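Local coordinates for glycosyl hydrolase, family 31/fibronectin type III domain protein (Clostridium perfringens, PDB 4UAP) that binds N-acetylgalactosamine through a calcium-containing family 32 carbohydrate-binding module, probably directing its family 31 glycoside hydrolase to galacto-configured sugars, at residues 88-93 against 126-131; 70-75 against 140-145. All blocks are in the same frame, centred on the assembly; numbering follows the deposited sequence.

Running from the N terminus, the chain passes first through 70-75, at the end of strand 64-74, and then through 88-93 on strand 87-96. After strands 99-106, 113-118 and 121-123 it returns along 126-131, which closes contact 1 as an antiparallel pair. Strand 141-149 follows, and its segment 140-145 comes back to 70-75 to close contact 2, so the loop of contact 1 lies wholly inside that of contact 2. The two pairs belong to different sheets of the beta-sandwich. Their centres are about 11 Å apart, and they meet where Phe70 packs against Ala92, Ile126 and Ile128 and where Leu140 touches Ala130.

Contact 1 of 2, residues 88-93 against 126-131; sequences KKVKAV and IVITAL
Leu131 reaches across to Lys89 and Lys91 and can be followed outward from its backbone. CB lies 3.6 Å from Lys89 O, the same oxygen that accepts the Leu131 N hydrogen bond. CG is set beside the backbone N, opposite the carbonyl carbon (chi1 -57°). From there CD1 wedges between the two lysines, 3.9 Å from Lys89 CG and CE and 4.0 Å from Lys91 CG, and CD2 adds contact with Lys91 CG and CE at 4.1 Å. Across this contact the leucine meets the aliphatic parts of both lysines; it also touches Glu105 of strand 99-106. Lys91 also lies alongside Thr129, pointing the same way, its CG 3.8 Å from Thr129 CB.

On the other face, Val90 CG2 presses on Ile128 CG2 at 3.5 Å, tighter than usual for two methyls, and Ala92 sits next to Ile128 CG1. Five backbone hydrogen bonds hold the strands antiparallel; the bond from Val127 N to Val93 O is nearly straight (174°). Beyond Val90, Lys88 and Lys89 both face Asp132, a classic beta bulge.

Strands 87-96 and 125-133 are neighbours within a five-stranded sheet, flanked by 99-106 and 55-61 respectively. The face bearing Ala92 and Ile128 packs on Phe70 of strand 64-74, in the facing sheet of the sandwich.

Contact 2 of 2, residues 70-75 against 140-145; sequences FTIYNR and LAINEI. With CA (calcium ion), chain D; NGA (2-acetamido-2-deoxy-beta-D-galactopyranose), chain C.
A water donates to Ala141 O at 2.6 Å and to Asn74 OD1, bridging the two segments, with a weak bond from Arg75 N as well.

Tyr73 bonds to two metal-binding residues: its N gives a nearly straight bond (174°) to Glu144 O, and its O accepts a more bent one from Asn143 N (146°). The tyrosine ring turns its edge to Glu144 O, with CD1 3.7 Å from that oxygen, and its hydroxyl is hydrogen-bonded to Glu146. On the opposite face Ile72 and Ile145 lie side by side, and Ile72 CG2 meets Ile142 CG2 at 3.9 Å.

Glu144 OE2 binds the calcium ion at 2.3 Å, and Asn143 O, one residue earlier on the same strand, binds it at the same length. Lys23, Asp26, Thr28 and Ser35 complete the site. The glutamate leaves its backbone with CG opposite N, then turns about the CB-CG bond (chi2 89°) to bring the carboxylate round to the metal; OE1 takes a hydrogen bond from Gly27 N.

Past the water Arg75 runs out fully extended, its CD 3.6 Å from Ala141 CB. That carries the guanidinium to the sugar, where NH1 donates to both O3 (2.9 Å) and O4 of the GalNAc, and NH2 adds weak bonds to O3 and O7. The bonds to O4 and to the acetamido oxygen O7 involve groups that mark GalNAc. Paired sandwich strands with a calcium on one side and a sugar pocket in the loops at their end are characteristic of family 32 carbohydrate-binding modules.

Contact 1 of 2, residues 88-93 against 126-131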
ATOM      1  N   LYS A  88       4.985  -7.471   4.890  1.00  7.94           N
ATOM      2  CA  LYS A  88       6.260  -8.182   4.888  1.00  9.85           C
ATOM      3  C   LYS A  88       6.768  -8.390   3.466  1.00  9.44           C
ATOM      4  O   LYS A  88       7.973  -8.464   3.234  1.00  8.40           O
ATOM      5  CB  LYS A  88       6.124  -9.538   5.580  1.00 10.26           C
ATOM      6  CG  LYS A  88       7.451 -10.289   5.710  1.00 15.03           C
ATOM      7  CD  LYS A  88       7.282 -11.652   6.384  1.00 17.20           C
ATOM      8  CE  LYS A  88       8.640 -12.276   6.685  1.00 27.13           C
ATOM      9  NZ  LYS A  88       8.521 -13.656   7.248  1.00 33.85           N
ATOM     10  N   LYS A  89       5.834  -8.501   2.518  1.00  8.93           N
ATOM     11  CA  LYS A  89       6.162  -8.796   1.126  1.00  8.84           C
ATOM     12  C   LYS A  89       5.170  -8.134   0.176  1.00  8.97           C
ATOM     13  O   LYS A  89       3.962  -8.156   0.400  1.00  7.69           O
ATOM     14  CB  LYS A  89       6.180 -10.307   0.893  1.00 10.29           C
ATOM     15  CG  LYS A  89       6.633 -10.741  -0.491  1.00  9.17           C
ATOM     16  CD  LYS A  89       6.773 -12.262  -0.493  1.00 19.37           C
ATOM     17  CE  LYS A  89       6.884 -12.845  -1.881  1.00 27.96           C
ATOM     18  NZ  LYS A  89       7.010 -14.338  -1.796  1.00 36.97           N
ATOM     19  N   VAL A  90       5.689  -7.559  -0.896  1.00  7.46           N
ATOM     20  CA  VAL A  90       4.875  -6.750  -1.784  1.00  7.51           C
ATOM     21  C   VAL A  90       5.369  -6.921  -3.198  1.00  9.87           C
ATOM     22  O   VAL A  90       6.545  -7.206  -3.427  1.00  8.99           O
ATOM     23  CB  VAL A  90       4.925  -5.252  -1.380  1.00 10.00           C
ATOM     24  CG1 VAL A  90       6.331  -4.677  -1.580  1.00  8.88           C
ATOM     25  CG2 VAL A  90       3.863  -4.424  -2.123  1.00 10.65           C
ATOM     26  N   LYS A  91       4.466  -6.764  -4.153  1.00  7.31           N
ATOM     27  CA  LYS A  91       4.878  -6.665  -5.540  1.00 10.51           C
ATOM     28  C   LYS A  91       4.158  -5.489  -6.168  1.00  9.50           C
ATOM     29  O   LYS A  91       3.181  -4.974  -5.614  1.00  8.25           O
ATOM     30  CB  LYS A  91       4.578  -7.961  -6.308  1.00 12.72           C
ATOM     31  CG  LYS A  91       3.098  -8.306  -6.413  1.00 11.23           C
ATOM     32  CD  LYS A  91       2.862  -9.453  -7.400  1.00 14.34           C
ATOM     33  CE  LYS A  91       1.368  -9.698  -7.578  1.00 22.26           C
ATOM     34  NZ  LYS A  91       1.069 -10.881  -8.432  1.00 25.66           N
ATOM     35  N   ALA A  92       4.627  -5.063  -7.330  1.00  7.76           N
ATOM     36  CA  ALA A  92       3.958  -3.976  -8.016  1.00  7.46           C
ATOM     37  C   ALA A  92       4.122  -4.099  -9.525  1.00  9.17           C
ATOM     38  O   ALA A  92       5.092  -4.682 -10.020  1.00  9.82           O
ATOM     39  CB  ALA A  92       4.483  -2.634  -7.528  1.00  7.63           C
ATOM     40  N   VAL A  93       3.150  -3.545 -10.235  1.00  8.41           N
ATOM     41  CA  VAL A  93       3.112  -3.548 -11.690  1.00 11.30           C
ATOM     42  C   VAL A  93       2.667  -2.169 -12.141  1.00 13.35           C
ATOM     43  O   VAL A  93       1.787  -1.568 -11.516  1.00 10.15           O
ATOM     44  CB  VAL A  93       2.140  -4.610 -12.236  1.00 13.09           C
ATOM     45  CG1 VAL A  93       2.085  -4.554 -13.756  1.00 15.02           C
ATOM     46  CG2 VAL A  93       2.551  -6.001 -11.763  1.00 13.50           C
ATOM     47  N   ILE A 126      -0.644   2.251 -11.461  1.00  8.40           N
ATOM     48  CA  ILE A 126       0.275   1.396 -10.727  1.00  5.71           C
ATOM     49  C   ILE A 126      -0.546   0.515  -9.810  1.00  8.12           C
ATOM     50  O   ILE A 126      -1.440   0.990  -9.101  1.00  6.54           O
ATOM     51  CB  ILE A 126       1.311   2.222  -9.935  1.00 11.86           C
ATOM     52  CG1 ILE A 126       2.327   2.832 -10.911  1.00 14.98           C
ATOM     53  CG2 ILE A 126       2.024   1.353  -8.903  1.00  8.83           C
ATOM     54  CD1 ILE A 126       3.383   3.674 -10.258  1.00 17.64           C
ATOM     55  N   VAL A 127      -0.284  -0.780  -9.860  1.00  6.27           N
ATOM     56  CA  VAL A 127      -1.022  -1.708  -9.025  1.00  6.56           C
ATOM     57  C   VAL A 127      -0.058  -2.317  -8.041  1.00  6.07           C
ATOM     58  O   VAL A 127       0.936  -2.922  -8.441  1.00  8.20           O
ATOM     59  CB  VAL A 127      -1.704  -2.813  -9.838  1.00  8.04           C
ATOM     60  CG1 VAL A 127      -2.478  -3.745  -8.899  1.00 10.80           C
ATOM     61  CG2 VAL A 127      -2.632  -2.202 -10.903  1.00  6.94           C
ATOM     62  N   ILE A 128      -0.340  -2.114  -6.761  1.00  6.50           N
ATOM     63  CA  ILE A 128       0.517  -2.600  -5.675  1.00  5.48           C
ATOM     64  C   ILE A 128      -0.191  -3.716  -4.938  1.00  7.15           C
ATOM     65  O   ILE A 128      -1.311  -3.540  -4.474  1.00  8.28           O
ATOM     66  CB  ILE A 128       0.864  -1.482  -4.680  1.00  6.89           C
ATOM     67  CG1 ILE A 128       1.561  -0.331  -5.416  1.00  8.40           C
ATOM     68  CG2 ILE A 128       1.735  -2.036  -3.520  1.00  6.59           C
ATOM     69  CD1 ILE A 128       1.760   0.908  -4.591  1.00  9.29           C
ATOM     70  N   THR A 129       0.450  -4.870  -4.829  1.00  8.69           N
ATOM     71  CA  THR A 129      -0.191  -5.992  -4.172  1.00  9.00           C
ATOM     72  C   THR A 129       0.580  -6.411  -2.931  1.00  8.63           C
ATOM     73  O   THR A 129       1.733  -6.827  -3.022  1.00  8.25           O
ATOM     74  CB  THR A 129      -0.328  -7.200  -5.117  1.00 10.14           C
ATOM     75  OG1 THR A 129      -0.954  -6.777  -6.334  1.00 13.04           O
ATOM     76  CG2 THR A 129      -1.194  -8.265  -4.471  1.00 10.94           C
ATOM     77  N   ALA A 130      -0.063  -6.276  -1.775  1.00  6.77           N
ATOM     78  CA  ALA A 130       0.461  -6.827  -0.532  1.00 10.74           C
ATOM     79  C   ALA A 130       0.304  -8.353  -0.551  1.00  9.60           C
ATOM     80  O   ALA A 130      -0.802  -8.866  -0.705  1.00  8.33           O
ATOM     81  CB  ALA A 130      -0.258  -6.214   0.664  1.00  9.14           C
ATOM     82  N   LEU A 131       1.419  -9.065  -0.410  1.00 10.48           N
ATOM     83  CA  LEU A 131       1.432 -10.519  -0.551  1.00  9.43           C
ATOM     84  C   LEU A 131       1.483 -11.212   0.799  1.00 12.18           C
ATOM     85  O   LEU A 131       0.945 -12.302   0.964  1.00 14.34           O
ATOM     86  CB  LEU A 131       2.629 -10.974  -1.393  1.00  8.81           C
ATOM     87  CG  LEU A 131       2.714 -10.375  -2.790  1.00 12.96           C
ATOM     88  CD1 LEU A 131       4.045 -10.754  -3.431  1.00 11.03           C
ATOM     89  CD2 LEU A 131       1.538 -10.868  -3.617  1.00 15.38           C
TER

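Contact 2 of 2, residues 70-75 against 140-145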
ATOM      1  N   PHE A  70       7.623   5.496  -5.806  1.00  7.29           N
ATOM      2  CA  PHE A  70       6.571   5.571  -4.811  1.00  8.40           C
ATOM      3  C   PHE A  70       7.104   4.957  -3.524  1.00  8.14           C
ATOM      4  O   PHE A  70       8.021   4.129  -3.539  1.00  6.45           O
ATOM      5  CB  PHE A  70       5.252   4.929  -5.285  1.00  8.82           C
ATOM      6  CG  PHE A  70       5.327   3.461  -5.598  1.00  9.46           C
ATOM      7  CD1 PHE A  70       5.213   2.513  -4.591  1.00 10.98           C
ATOM      8  CD2 PHE A  70       5.439   3.031  -6.911  1.00 10.33           C
ATOM      9  CE1 PHE A  70       5.247   1.164  -4.888  1.00 13.59           C
ATOM     10  CE2 PHE A  70       5.483   1.674  -7.215  1.00 10.96           C
ATOM     11  CZ  PHE A  70       5.379   0.745  -6.205  1.00  8.82           C
ATOM     12  N   THR A  71       6.549   5.427  -2.414  1.00  6.99           N
ATOM     13  CA  THR A  71       7.028   5.107  -1.083  1.00  6.42           C
ATOM     14  C   THR A  71       5.876   4.621  -0.227  1.00  9.43           C
ATOM     15  O   THR A  71       4.890   5.338  -0.039  1.00  6.63           O
ATOM     16  CB  THR A  71       7.672   6.330  -0.412  1.00  9.26           C
ATOM     17  OG1 THR A  71       8.820   6.740  -1.172  1.00 12.29           O
ATOM     18  CG2 THR A  71       8.088   6.002   1.012  1.00  9.93           C
ATOM     19  N   ILE A  72       6.013   3.398   0.279  1.00  5.70           N
ATOM     20  CA  ILE A  72       5.027   2.781   1.146  1.00  8.11           C
ATOM     21  C   ILE A  72       5.480   2.971   2.593  1.00  8.40           C
ATOM     22  O   ILE A  72       6.610   2.623   2.940  1.00  7.17           O
ATOM     23  CB  ILE A  72       4.858   1.274   0.826  1.00  8.02           C
ATOM     24  CG1 ILE A  72       4.486   1.083  -0.659  1.00  8.44           C
ATOM     25  CG2 ILE A  72       3.807   0.637   1.744  1.00  7.32           C
ATOM     26  CD1 ILE A  72       4.526  -0.367  -1.139  1.00  8.80           C
ATOM     27  N   TYR A  73       4.611   3.554   3.415  1.00  4.78           N
ATOM     28  CA  TYR A  73       4.914   3.752   4.821  1.00  8.00           C
ATOM     29  C   TYR A  73       4.306   2.623   5.645  1.00  7.85           C
ATOM     30  O   TYR A  73       3.085   2.433   5.675  1.00  6.54           O
ATOM     31  CB  TYR A  73       4.403   5.111   5.296  1.00  7.37           C
ATOM     32  CG  TYR A  73       5.159   6.281   4.697  1.00  9.39           C
ATOM     33  CD1 TYR A  73       4.849   6.761   3.422  1.00 10.62           C
ATOM     34  CD2 TYR A  73       6.188   6.906   5.407  1.00 13.27           C
ATOM     35  CE1 TYR A  73       5.541   7.830   2.874  1.00 15.31           C
ATOM     36  CE2 TYR A  73       6.894   7.972   4.858  1.00 15.38           C
ATOM     37  CZ  TYR A  73       6.561   8.432   3.604  1.00 16.12           C
ATOM     38  OH  TYR A  73       7.250   9.494   3.074  1.00 20.31           O
ATOM     39  N   ASN A  74       5.177   1.864   6.304  1.00  8.36           N
ATOM     40  CA  ASN A  74       4.769   0.670   7.019  1.00  8.96           C
ATOM     41  C   ASN A  74       4.448   0.956   8.477  1.00  9.01           C
ATOM     42  O   ASN A  74       4.953   1.913   9.056  1.00  7.98           O
ATOM     43  CB  ASN A  74       5.859  -0.395   6.925  1.00  9.22           C
ATOM     44  CG  ASN A  74       6.096  -0.838   5.499  1.00 10.52           C
ATOM     45  OD1 ASN A  74       5.159  -1.224   4.805  1.00  9.19           O
ATOM     46  ND2 ASN A  74       7.342  -0.739   5.038  1.00  9.02           N
ATOM     47  N   ARG A  75       3.601   0.118   9.061  1.00  6.64           N
ATOM     48  CA  ARG A  75       3.197   0.317  10.443  1.00  7.53           C
ATOM     49  C   ARG A  75       4.346  -0.057  11.369  1.00  7.26           C
ATOM     50  O   ARG A  75       4.782  -1.206  11.393  1.00  9.51           O
ATOM     51  CB  ARG A  75       1.951  -0.503  10.784  1.00  6.68           C
ATOM     52  CG  ARG A  75       1.481  -0.278  12.221  1.00  9.64           C
ATOM     53  CD  ARG A  75       0.368  -1.226  12.595  1.00  9.01           C
ATOM     54  NE  ARG A  75      -0.056  -0.997  13.969  1.00 13.58           N
ATOM     55  CZ  ARG A  75      -1.059  -1.645  14.550  1.00 18.32           C
ATOM     56  NH1 ARG A  75      -1.732  -2.566  13.868  1.00 11.95           N
ATOM     57  NH2 ARG A  75      -1.382  -1.370  15.805  1.00 14.68           N
ATOM     58  N   LEU A 140      -3.139  -6.928   7.794  1.00  6.76           N
ATOM     59  CA  LEU A 140      -2.321  -5.994   7.024  1.00  5.78           C
ATOM     60  C   LEU A 140      -2.578  -4.576   7.495  1.00  7.89           C
ATOM     61  O   LEU A 140      -3.734  -4.178   7.649  1.00  7.48           O
ATOM     62  CB  LEU A 140      -2.639  -6.095   5.522  1.00  6.54           C
ATOM     63  CG  LEU A 140      -1.844  -5.128   4.637  1.00  9.46           C
ATOM     64  CD1 LEU A 140      -0.367  -5.537   4.593  1.00  7.08           C
ATOM     65  CD2 LEU A 140      -2.438  -5.047   3.247  1.00  9.73           C
ATOM     66  N   ALA A 141      -1.509  -3.815   7.706  1.00  4.61           N
ATOM     67  CA  ALA A 141      -1.627  -2.406   8.051  1.00  5.54           C
ATOM     68  C   ALA A 141      -0.641  -1.597   7.226  1.00  7.46           C
ATOM     69  O   ALA A 141       0.552  -1.892   7.207  1.00  9.05           O
ATOM     70  CB  ALA A 141      -1.382  -2.185   9.547  1.00  5.97           C
ATOM     71  N   ILE A 142      -1.146  -0.576   6.543  1.00  6.77           N
ATOM     72  CA  ILE A 142      -0.305   0.342   5.786  1.00  5.64           C
ATOM     73  C   ILE A 142      -0.666   1.776   6.166  1.00  6.58           C
ATOM     74  O   ILE A 142      -1.842   2.132   6.171  1.00  6.90           O
ATOM     75  CB  ILE A 142      -0.478   0.128   4.265  1.00  5.52           C
ATOM     76  CG1 ILE A 142      -0.069  -1.303   3.883  1.00  7.33           C
ATOM     77  CG2 ILE A 142       0.323   1.170   3.480  1.00  5.41           C
ATOM     78  CD1 ILE A 142      -0.388  -1.669   2.403  1.00  8.73           C
ATOM     79  N   ASN A 143       0.334   2.591   6.501  1.00  6.87           N
ATOM     80  CA  ASN A 143       0.086   3.979   6.899  1.00  5.55           C
ATOM     81  C   ASN A 143      -0.292   4.888   5.739  1.00  4.92           C
ATOM     82  O   ASN A 143      -1.171   5.727   5.849  1.00  6.51           O
ATOM     83  CB  ASN A 143       1.323   4.575   7.582  1.00  5.96           C
ATOM     84  CG  ASN A 143       1.760   3.793   8.790  1.00  7.90           C
ATOM     85  OD1 ASN A 143       1.079   2.859   9.225  1.00  6.09           O
ATOM     86  ND2 ASN A 143       2.903   4.181   9.360  1.00  6.67           N
ATOM     87  N   GLU A 144       0.412   4.737   4.626  1.00  5.71           N
ATOM     88  CA  GLU A 144       0.327   5.707   3.544  1.00  7.64           C
ATOM     89  C   GLU A 144       1.140   5.192   2.380  1.00  7.09           C
ATOM     90  O   GLU A 144       2.107   4.460   2.577  1.00  7.05           O
ATOM     91  CB  GLU A 144       0.857   7.087   3.990  1.00  7.47           C
ATOM     92  CG  GLU A 144       0.616   8.235   2.968  1.00  8.32           C
ATOM     93  CD  GLU A 144      -0.723   8.948   3.171  1.00  9.62           C
ATOM     94  OE1 GLU A 144      -1.007   9.924   2.449  1.00 10.34           O
ATOM     95  OE2 GLU A 144      -1.501   8.535   4.057  1.00 10.31           O
ATOM     96  N   ILE A 145       0.741   5.560   1.170  1.00  6.96           N
ATOM     97  CA  ILE A 145       1.578   5.339   0.007  1.00  8.40           C
ATOM     98  C   ILE A 145       1.670   6.669  -0.720  1.00 11.57           C
ATOM     99  O   ILE A 145       0.645   7.269  -1.033  1.00  8.38           O
ATOM    100  CB  ILE A 145       1.023   4.234  -0.923  1.00 10.34           C
ATOM    101  CG1 ILE A 145       0.980   2.894  -0.167  1.00  6.70           C
ATOM    102  CG2 ILE A 145       1.888   4.125  -2.189  1.00  9.59           C
ATOM    103  CD1 ILE A 145       0.350   1.714  -0.961  1.00  7.36           C
TER
HETATM  104 CA    CA D 202      -2.559   7.554   5.867  1.00  7.87          CA
HETATM  105  C1  NGA C 201      -4.832  -6.013  16.776  1.00 33.04           C
HETATM  106  C2  NGA C 201      -4.124  -4.668  16.643  1.00 24.90           C
HETATM  107  C3  NGA C 201      -4.863  -3.801  15.645  1.00 19.79           C
HETATM  108  C4  NGA C 201      -5.038  -4.584  14.351  1.00 17.64           C
HETATM  109  C5  NGA C 201      -5.875  -5.829  14.646  1.00 16.62           C
HETATM  110  C6  NGA C 201      -6.141  -6.756  13.466  1.00 21.30           C
HETATM  111  C7  NGA C 201      -2.876  -3.566  18.463  1.00 34.18           C
HETATM  112  C8  NGA C 201      -2.982  -2.856  19.781  1.00 28.63           C
HETATM  113  N2  NGA C 201      -4.033  -3.983  17.933  1.00 28.96           N
HETATM  114  O1  NGA C 201      -3.934  -6.914  17.378  1.00 38.69           O
HETATM  115  O3  NGA C 201      -4.116  -2.620  15.474  1.00 20.64           O
HETATM  116  O4  NGA C 201      -3.762  -4.957  13.875  1.00 16.40           O
HETATM  117  O5  NGA C 201      -5.187  -6.628  15.561  1.00 28.17           O
HETATM  118  O6  NGA C 201      -6.816  -7.925  13.919  1.00 13.30           O
HETATM  119  O7  NGA C 201      -1.768  -3.733  17.933  1.00 23.92           O
HETATM  120  O   HOH W   1       3.090  -1.993   6.572  1.00  6.03           O